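Local structure of putative oxidoreductase (Klebsiella pneumoniae subsp. pneumoniae MGH 78578, 3E82) at residues A11-G16 with F37-D42; T21-L26 with S122-R127. The protein probably acts as an NAD(P)-dependent oxidoreductase of the Gfo/Idh/MocA family, with a Rossmann-type nucleotide-binding domain. One frame throughout, in Å; residues are numbered along the deposited sequence.

Contact 1: A11-G16 with F37-D42; sequences ALIGYG and FVASRD
Ser-40 OG has two polar partners. A water 3.0 Å from Ser-40 OG also accepts from Tyr-15 N and so links the two loops. Asp-42 N donates to Ser-40 OG at 3.2 Å, which makes an ST turn. Before the loops, strands 11-13 and 37-39 run parallel. Leu-12 uses both its backbone polar atoms: Leu-12 N donates to Phe-37 O at 2.8 Å, and Leu-12 O takes Ala-39 N at 2.9 Å. Gly-14 N continues the ladder to Ala-39 O. On one face of the sheet Ile-13 CD1 lies 3.8 Å from Ala-39 CB. On the other, Tyr-15 CB packs on Val-38 CG1 at 4.0 Å. With CG anti to the backbone N (chi1 -160°), the Tyr-15 ring leads away from strand 37-39, and its OH bonds to Asp-49. Gly-14 and Gly-16 fit the glycine-rich turn of a Rossmann beta-alpha-beta unit, here strand 8-13, helix 17-28 and strand 33-39. Helix 59-64 covers Ile-13 and Ala-39, helix 43-49 covers Tyr-15 and Val-38, and strand 70-73 flanks strand 8-13 on its other edge.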
ATOM      1  N   ALA B  11      25.235  32.882   6.954  1.00 20.85           N
ATOM      2  CA  ALA B  11      24.413  33.470   7.998  1.00 20.56           C
ATOM      3  C   ALA B  11      23.263  32.473   8.123  1.00 19.21           C
ATOM      4  O   ALA B  11      22.541  32.229   7.152  1.00 20.24           O
ATOM      5  CB  ALA B  11      23.878  34.826   7.577  1.00 19.18           C
ATOM      6  N   LEU B  12      23.137  31.851   9.290  1.00 19.92           N
ATOM      7  CA  LEU B  12      22.048  30.911   9.546  1.00 19.02           C
ATOM      8  C   LEU B  12      20.920  31.745  10.152  1.00 20.11           C
ATOM      9  O   LEU B  12      21.101  32.374  11.196  1.00 21.20           O
ATOM     10  CB  LEU B  12      22.490  29.824  10.534  1.00 18.37           C
ATOM     11  CG  LEU B  12      21.375  28.943  11.106  1.00 19.46           C
ATOM     12  CD1 LEU B  12      20.600  28.287   9.967  1.00 18.74           C
ATOM     13  CD2 LEU B  12      21.972  27.894  12.043  1.00 18.07           C
ATOM     14  N   ILE B  13      19.774  31.769   9.479  1.00 19.83           N
ATOM     15  CA  ILE B  13      18.622  32.542   9.933  1.00 20.82           C
ATOM     16  C   ILE B  13      17.705  31.676  10.788  1.00 21.09           C
ATOM     17  O   ILE B  13      17.004  30.798  10.281  1.00 20.48           O
ATOM     18  CB  ILE B  13      17.823  33.102   8.737  1.00 20.81           C
ATOM     19  CG1 ILE B  13      18.765  33.836   7.773  1.00 21.64           C
ATOM     20  CG2 ILE B  13      16.710  34.018   9.232  1.00 20.49           C
ATOM     21  CD1 ILE B  13      19.595  34.951   8.398  1.00 21.23           C
ATOM     22  N   GLY B  14      17.730  31.925  12.094  1.00 21.11           N
ATOM     23  CA  GLY B  14      16.907  31.159  13.009  1.00 22.22           C
ATOM     24  C   GLY B  14      17.723  30.094  13.715  1.00 22.85           C
ATOM     25  O   GLY B  14      18.437  29.316  13.078  1.00 22.79           O
ATOM     26  N   TYR B  15      17.639  30.074  15.041  1.00 23.04           N
ATOM     27  CA  TYR B  15      18.354  29.082  15.823  1.00 23.56           C
ATOM     28  C   TYR B  15      17.339  28.306  16.640  1.00 25.12           C
ATOM     29  O   TYR B  15      17.505  28.073  17.841  1.00 24.93           O
ATOM     30  CB  TYR B  15      19.379  29.735  16.744  1.00 24.40           C
ATOM     31  CG  TYR B  15      20.454  28.775  17.192  1.00 24.95           C
ATOM     32  CD1 TYR B  15      21.322  28.197  16.266  1.00 24.73           C
ATOM     33  CD2 TYR B  15      20.601  28.433  18.535  1.00 25.28           C
ATOM     34  CE1 TYR B  15      22.310  27.306  16.666  1.00 25.36           C
ATOM     35  CE2 TYR B  15      21.584  27.540  18.945  1.00 24.99           C
ATOM     36  CZ  TYR B  15      22.432  26.984  18.006  1.00 25.83           C
ATOM     37  OH  TYR B  15      23.410  26.106  18.403  1.00 27.87           O
ATOM     38  N   GLY B  16      16.261  27.932  15.970  1.00 25.08           N
ATOM     39  CA  GLY B  16      15.237  27.150  16.615  1.00 25.76           C
ATOM     40  C   GLY B  16      15.676  25.702  16.545  1.00 27.28           C
ATOM     41  O   GLY B  16      16.862  25.403  16.346  1.00 25.72           O
ATOM     42  N   PHE B  37      27.594  33.984  11.021  1.00 23.82           N
ATOM     43  CA  PHE B  37      26.476  34.719  11.601  1.00 23.91           C
ATOM     44  C   PHE B  37      25.264  33.837  11.898  1.00 24.25           C
ATOM     45  O   PHE B  37      24.997  32.862  11.198  1.00 22.35           O
ATOM     46  CB  PHE B  37      26.030  35.839  10.652  1.00 22.68           C
ATOM     47  CG  PHE B  37      27.116  36.819  10.307  1.00 25.32           C
ATOM     48  CD1 PHE B  37      27.403  37.891  11.149  1.00 25.68           C
ATOM     49  CD2 PHE B  37      27.851  36.668   9.135  1.00 24.34           C
ATOM     50  CE1 PHE B  37      28.408  38.800  10.824  1.00 26.74           C
ATOM     51  CE2 PHE B  37      28.857  37.567   8.800  1.00 26.17           C
ATOM     52  CZ  PHE B  37      29.138  38.637   9.645  1.00 26.22           C
ATOM     53  N   VAL B  38      24.537  34.198  12.947  1.00 23.71           N
ATOM     54  CA  VAL B  38      23.319  33.505  13.334  1.00 23.07           C
ATOM     55  C   VAL B  38      22.309  34.594  13.703  1.00 24.42           C
ATOM     56  O   VAL B  38      22.585  35.432  14.567  1.00 23.20           O
ATOM     57  CB  VAL B  38      23.543  32.566  14.553  1.00 23.58           C
ATOM     58  CG1 VAL B  38      22.205  32.049  15.072  1.00 22.13           C
ATOM     59  CG2 VAL B  38      24.420  31.386  14.153  1.00 20.94           C
ATOM     60  N   ALA B  39      21.167  34.617  13.020  1.00 23.71           N
ATOM     61  CA  ALA B  39      20.143  35.608  13.335  1.00 25.11           C
ATOM     62  C   ALA B  39      19.188  34.962  14.333  1.00 26.58           C
ATOM     63  O   ALA B  39      18.555  33.939  14.037  1.00 25.43           O
ATOM     64  CB  ALA B  39      19.395  36.043  12.083  1.00 23.44           C
ATOM     65  N   SER B  40      19.121  35.551  15.523  1.00 25.30           N
ATOM     66  CA  SER B  40      18.269  35.057  16.593  1.00 26.20           C
ATOM     67  C   SER B  40      18.109  36.149  17.644  1.00 27.72           C
ATOM     68  O   SER B  40      19.042  36.915  17.901  1.00 25.78           O
ATOM     69  CB  SER B  40      18.891  33.815  17.234  1.00 27.15           C
ATOM     70  OG  SER B  40      18.172  33.414  18.394  1.00 27.85           O
ATOM     71  N   ARG B  41      16.925  36.207  18.245  1.00 28.06           N
ATOM     72  CA  ARG B  41      16.607  37.195  19.273  1.00 29.98           C
ATOM     73  C   ARG B  41      17.184  36.793  20.625  1.00 30.34           C
ATOM     74  O   ARG B  41      17.134  37.575  21.578  1.00 30.71           O
ATOM     75  CB  ARG B  41      15.088  37.348  19.416  1.00 31.43           C
ATOM     76  CG  ARG B  41      14.374  37.850  18.182  1.00 33.70           C
ATOM     77  CD  ARG B  41      14.814  39.253  17.823  1.00 39.74           C
ATOM     78  NE  ARG B  41      14.177  39.731  16.594  1.00 41.91           N
ATOM     79  CZ  ARG B  41      14.341  40.956  16.098  1.00 43.70           C
ATOM     80  NH1 ARG B  41      15.120  41.832  16.728  1.00 43.30           N
ATOM     81  NH2 ARG B  41      13.738  41.301  14.967  1.00 42.29           N
ATOM     82  N   ASP B  42      17.722  35.576  20.707  1.00 29.76           N
ATOM     83  CA  ASP B  42      18.291  35.072  21.954  1.00 30.75           C
ATOM     84  C   ASP B  42      19.789  34.790  21.830  1.00 31.70           C
ATOM     85  O   ASP B  42      20.189  33.651  21.589  1.00 30.98           O
ATOM     86  CB  ASP B  42      17.576  33.788  22.371  1.00 31.53           C
ATOM     87  CG  ASP B  42      17.956  33.336  23.766  1.00 32.94           C
ATOM     88  OD1 ASP B  42      18.975  33.827  24.292  1.00 33.67           O
ATOM     89  OD2 ASP B  42      17.243  32.484  24.334  1.00 33.28           O
TER
HETATM   90  O   HOH W   1      16.113  31.658  17.102  1.00 19.42           O

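Contact 2: T21-L26 with S122-R127; sequences TFHAPL and SVFHNR
Segment 21-26 is helical, with a wider pi-type turn at 21-23 and a kink where Pro-25 has no N-H to give. Segment 122-127 starts in a strand and continues through two successive inverse gamma turns, centred on Phe-124 and His-125. The backbones stay well apart: the CA atoms of His-23 and Phe-124 are 9.7 Å from each other. Side chains alone bridge the gap, and no hydrogen bond crosses it. Phe-124 does most of the work. Chi1 of Phe-124 is -163°, with CG beside the carbonyl carbon and the ring carried across to the helix. His-23 turns an edge to one ring face, with CE1 over the ring centre and 3.6 Å from Phe-124 CD2. The ring centroids are 4.4 Å apart and the planes meet at 50°, a tilted edge-to-face pair. Asn-126 CB lies against the opposite face, nearer its margin. Leu-26 CD1 reaches the ring edge, 3.8 Å from Phe-124 CZ. Phe-22 CD1 also comes to that rim, 4.3 Å from Phe-124 CE2. Asn-126 ND2 sits 3.9 Å from Phe-22 CE1, with the amide and ring planes 70° apart. Asn-126 ND2 is hydrogen-bonded to Gln-299 OE1. The His-23 ring is held at both nitrogens, ND1 by Tyr-303 OH and NE2 by Asp-97 OD1, which should fix its rotation. Helix 17-28 follows the glycine-rich turn of the Rossmann-type unit; here it packs against the segment continuing from strand 121-123, last in the parallel sheet. Helix 300-310 covers Leu-26, and helix 258-263 Phe-22.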
ATOM      1  N   THR B  21      19.716  21.897  15.704  1.00 24.18           N
ATOM      2  CA  THR B  21      19.926  20.455  15.613  1.00 25.04           C
ATOM      3  C   THR B  21      20.508  19.953  14.300  1.00 23.66           C
ATOM      4  O   THR B  21      21.284  19.004  14.292  1.00 24.53           O
ATOM      5  CB  THR B  21      18.605  19.693  15.867  1.00 25.47           C
ATOM      6  OG1 THR B  21      17.935  20.262  16.997  1.00 27.17           O
ATOM      7  CG2 THR B  21      18.883  18.222  16.150  1.00 25.67           C
ATOM      8  N   PHE B  22      20.133  20.592  13.200  1.00 24.25           N
ATOM      9  CA  PHE B  22      20.587  20.190  11.870  1.00 23.99           C
ATOM     10  C   PHE B  22      21.660  21.068  11.227  1.00 24.43           C
ATOM     11  O   PHE B  22      22.834  20.695  11.163  1.00 23.65           O
ATOM     12  CB  PHE B  22      19.384  20.124  10.917  1.00 25.88           C
ATOM     13  CG  PHE B  22      18.534  18.900  11.091  1.00 28.12           C
ATOM     14  CD1 PHE B  22      18.625  17.840  10.182  1.00 28.62           C
ATOM     15  CD2 PHE B  22      17.654  18.796  12.163  1.00 28.30           C
ATOM     16  CE1 PHE B  22      17.844  16.688  10.345  1.00 30.20           C
ATOM     17  CE2 PHE B  22      16.868  17.649  12.339  1.00 29.91           C
ATOM     18  CZ  PHE B  22      16.964  16.595  11.428  1.00 30.52           C
ATOM     19  N   HIS B  23      21.239  22.236  10.759  1.00 23.08           N
ATOM     20  CA  HIS B  23      22.113  23.160  10.056  1.00 23.34           C
ATOM     21  C   HIS B  23      23.447  23.538  10.686  1.00 23.53           C
ATOM     22  O   HIS B  23      24.489  23.368  10.052  1.00 22.21           O
ATOM     23  CB  HIS B  23      21.322  24.408   9.698  1.00 23.00           C
ATOM     24  CG  HIS B  23      20.161  24.127   8.798  1.00 22.58           C
ATOM     25  ND1 HIS B  23      20.313  23.653   7.513  1.00 22.82           N
ATOM     26  CD2 HIS B  23      18.828  24.231   9.006  1.00 24.23           C
ATOM     27  CE1 HIS B  23      19.125  23.478   6.967  1.00 24.26           C
ATOM     28  NE2 HIS B  23      18.206  23.821   7.851  1.00 24.27           N
ATOM     29  N   ALA B  24      23.435  24.043  11.915  1.00 23.07           N
ATOM     30  CA  ALA B  24      24.695  24.428  12.544  1.00 23.38           C
ATOM     31  C   ALA B  24      25.707  23.278  12.590  1.00 23.09           C
ATOM     32  O   ALA B  24      26.853  23.442  12.163  1.00 23.16           O
ATOM     33  CB  ALA B  24      24.449  24.972  13.942  1.00 20.28           C
ATOM     34  N   PRO B  25      25.301  22.099  13.106  1.00 23.04           N
ATOM     35  CA  PRO B  25      26.215  20.946  13.188  1.00 22.87           C
ATOM     36  C   PRO B  25      26.724  20.454  11.835  1.00 23.42           C
ATOM     37  O   PRO B  25      27.908  20.145  11.675  1.00 23.59           O
ATOM     38  CB  PRO B  25      25.371  19.888  13.900  1.00 21.87           C
ATOM     39  CG  PRO B  25      24.481  20.727  14.786  1.00 22.87           C
ATOM     40  CD  PRO B  25      24.053  21.815  13.832  1.00 21.86           C
ATOM     41  N   LEU B  26      25.823  20.368  10.864  1.00 22.39           N
ATOM     42  CA  LEU B  26      26.196  19.917   9.534  1.00 22.06           C
ATOM     43  C   LEU B  26      27.174  20.904   8.881  1.00 23.44           C
ATOM     44  O   LEU B  26      28.251  20.516   8.424  1.00 23.02           O
ATOM     45  CB  LEU B  26      24.941  19.760   8.671  1.00 20.59           C
ATOM     46  CG  LEU B  26      24.001  18.612   9.067  1.00 21.39           C
ATOM     47  CD1 LEU B  26      22.667  18.743   8.326  1.00 18.82           C
ATOM     48  CD2 LEU B  26      24.676  17.273   8.751  1.00 19.97           C
ATOM     49  N   SER B 122      18.508  26.982  -3.418  1.00 17.44           N
ATOM     50  CA  SER B 122      18.258  25.556  -3.221  1.00 17.63           C
ATOM     51  C   SER B 122      17.313  25.342  -2.043  1.00 18.04           C
ATOM     52  O   SER B 122      17.033  26.275  -1.291  1.00 18.45           O
ATOM     53  CB  SER B 122      19.583  24.827  -2.982  1.00 17.38           C
ATOM     54  OG  SER B 122      19.390  23.425  -2.987  1.00 18.00           O
ATOM     55  N   VAL B 123      16.810  24.119  -1.899  1.00 17.88           N
ATOM     56  CA  VAL B 123      15.901  23.783  -0.812  1.00 15.91           C
ATOM     57  C   VAL B 123      16.509  22.579  -0.094  1.00 16.94           C
ATOM     58  O   VAL B 123      17.073  21.693  -0.735  1.00 17.27           O
ATOM     59  CB  VAL B 123      14.490  23.432  -1.348  1.00 16.10           C
ATOM     60  CG1 VAL B 123      13.568  23.068  -0.188  1.00 16.67           C
ATOM     61  CG2 VAL B 123      13.926  24.614  -2.133  1.00 16.57           C
ATOM     62  N   PHE B 124      16.377  22.550   1.230  1.00 16.90           N
ATOM     63  CA  PHE B 124      16.969  21.496   2.047  1.00 16.99           C
ATOM     64  C   PHE B 124      16.326  20.110   1.947  1.00 17.12           C
ATOM     65  O   PHE B 124      15.753  19.615   2.915  1.00 18.09           O
ATOM     66  CB  PHE B 124      17.013  21.958   3.518  1.00 17.30           C
ATOM     67  CG  PHE B 124      17.951  21.156   4.403  1.00 18.29           C
ATOM     68  CD1 PHE B 124      19.302  20.999   4.070  1.00 19.21           C
ATOM     69  CD2 PHE B 124      17.494  20.606   5.596  1.00 18.01           C
ATOM     70  CE1 PHE B 124      20.180  20.300   4.923  1.00 19.00           C
ATOM     71  CE2 PHE B 124      18.362  19.906   6.454  1.00 19.95           C
ATOM     72  CZ  PHE B 124      19.702  19.753   6.119  1.00 18.15           C
ATOM     73  N   HIS B 125      16.406  19.497   0.771  1.00 17.39           N
ATOM     74  CA  HIS B 125      15.901  18.136   0.586  1.00 19.11           C
ATOM     75  C   HIS B 125      17.137  17.330   0.953  1.00 18.14           C
ATOM     76  O   HIS B 125      17.956  16.968   0.108  1.00 18.75           O
ATOM     77  CB  HIS B 125      15.486  17.907  -0.861  1.00 17.22           C
ATOM     78  CG  HIS B 125      14.138  18.471  -1.187  1.00 19.77           C
ATOM     79  ND1 HIS B 125      12.987  18.049  -0.556  1.00 19.33           N
ATOM     80  CD2 HIS B 125      13.750  19.404  -2.088  1.00 19.00           C
ATOM     81  CE1 HIS B 125      11.948  18.694  -1.058  1.00 20.61           C
ATOM     82  NE2 HIS B 125      12.384  19.521  -1.990  1.00 18.86           N
ATOM     83  N   ASN B 126      17.253  17.080   2.248  1.00 19.15           N
ATOM     84  CA  ASN B 126      18.404  16.423   2.838  1.00 19.16           C
ATOM     85  C   ASN B 126      18.331  14.915   3.009  1.00 20.80           C
ATOM     86  O   ASN B 126      19.163  14.345   3.713  1.00 20.58           O
ATOM     87  CB  ASN B 126      18.652  17.060   4.207  1.00 19.85           C
ATOM     88  CG  ASN B 126      17.557  16.726   5.209  1.00 21.11           C
ATOM     89  OD1 ASN B 126      16.372  16.704   4.867  1.00 24.52           O
ATOM     90  ND2 ASN B 126      17.948  16.471   6.448  1.00 21.71           N
ATOM     91  N   ARG B 127      17.374  14.256   2.368  1.00 20.34           N
ATOM     92  CA  ARG B 127      17.245  12.815   2.563  1.00 20.05           C
ATOM     93  C   ARG B 127      17.749  11.955   1.403  1.00 20.11           C
ATOM     94  O   ARG B 127      17.555  10.736   1.396  1.00 19.59           O
ATOM     95  CB  ARG B 127      15.780  12.477   2.880  1.00 21.46           C
ATOM     96  CG  ARG B 127      15.121  13.396   3.929  1.00 23.73           C
ATOM     97  CD  ARG B 127      15.804  13.328   5.297  1.00 26.33           C
ATOM     98  NE  ARG B 127      15.749  11.986   5.874  1.00 30.55           N
ATOM     99  CZ  ARG B 127      14.706  11.485   6.534  1.00 34.62           C
ATOM    100  NH1 ARG B 127      13.615  12.219   6.722  1.00 35.04           N
ATOM    101  NH2 ARG B 127      14.744  10.236   6.986  1.00 33.23           N
TER

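How the contacts relate
Contacts 1 and 2 have centres about 15 Å apart and belong to the same Rossmann-type domain. Helix 17-28 joins them: it follows strand 8-13 of contact 1 and carries segment 21-26 of contact 2. In the chain it lies between the two strands of contact 1. They touch directly where Leu-12 CD1 lies 4.0 Å from His-23 CB, and where Tyr-15 CE1 lies 4.2 Å from Ala-24 CB. Contact 1 pairs neighbouring strands in one half of the parallel sheet, whereas contact 2 reaches the segment that begins in strand 121-123, the outermost strand at the far edge. The glycine-rich turn between strand 8-13 and helix 17-28 probably faces the dinucleotide, as in related Rossmann enzymes.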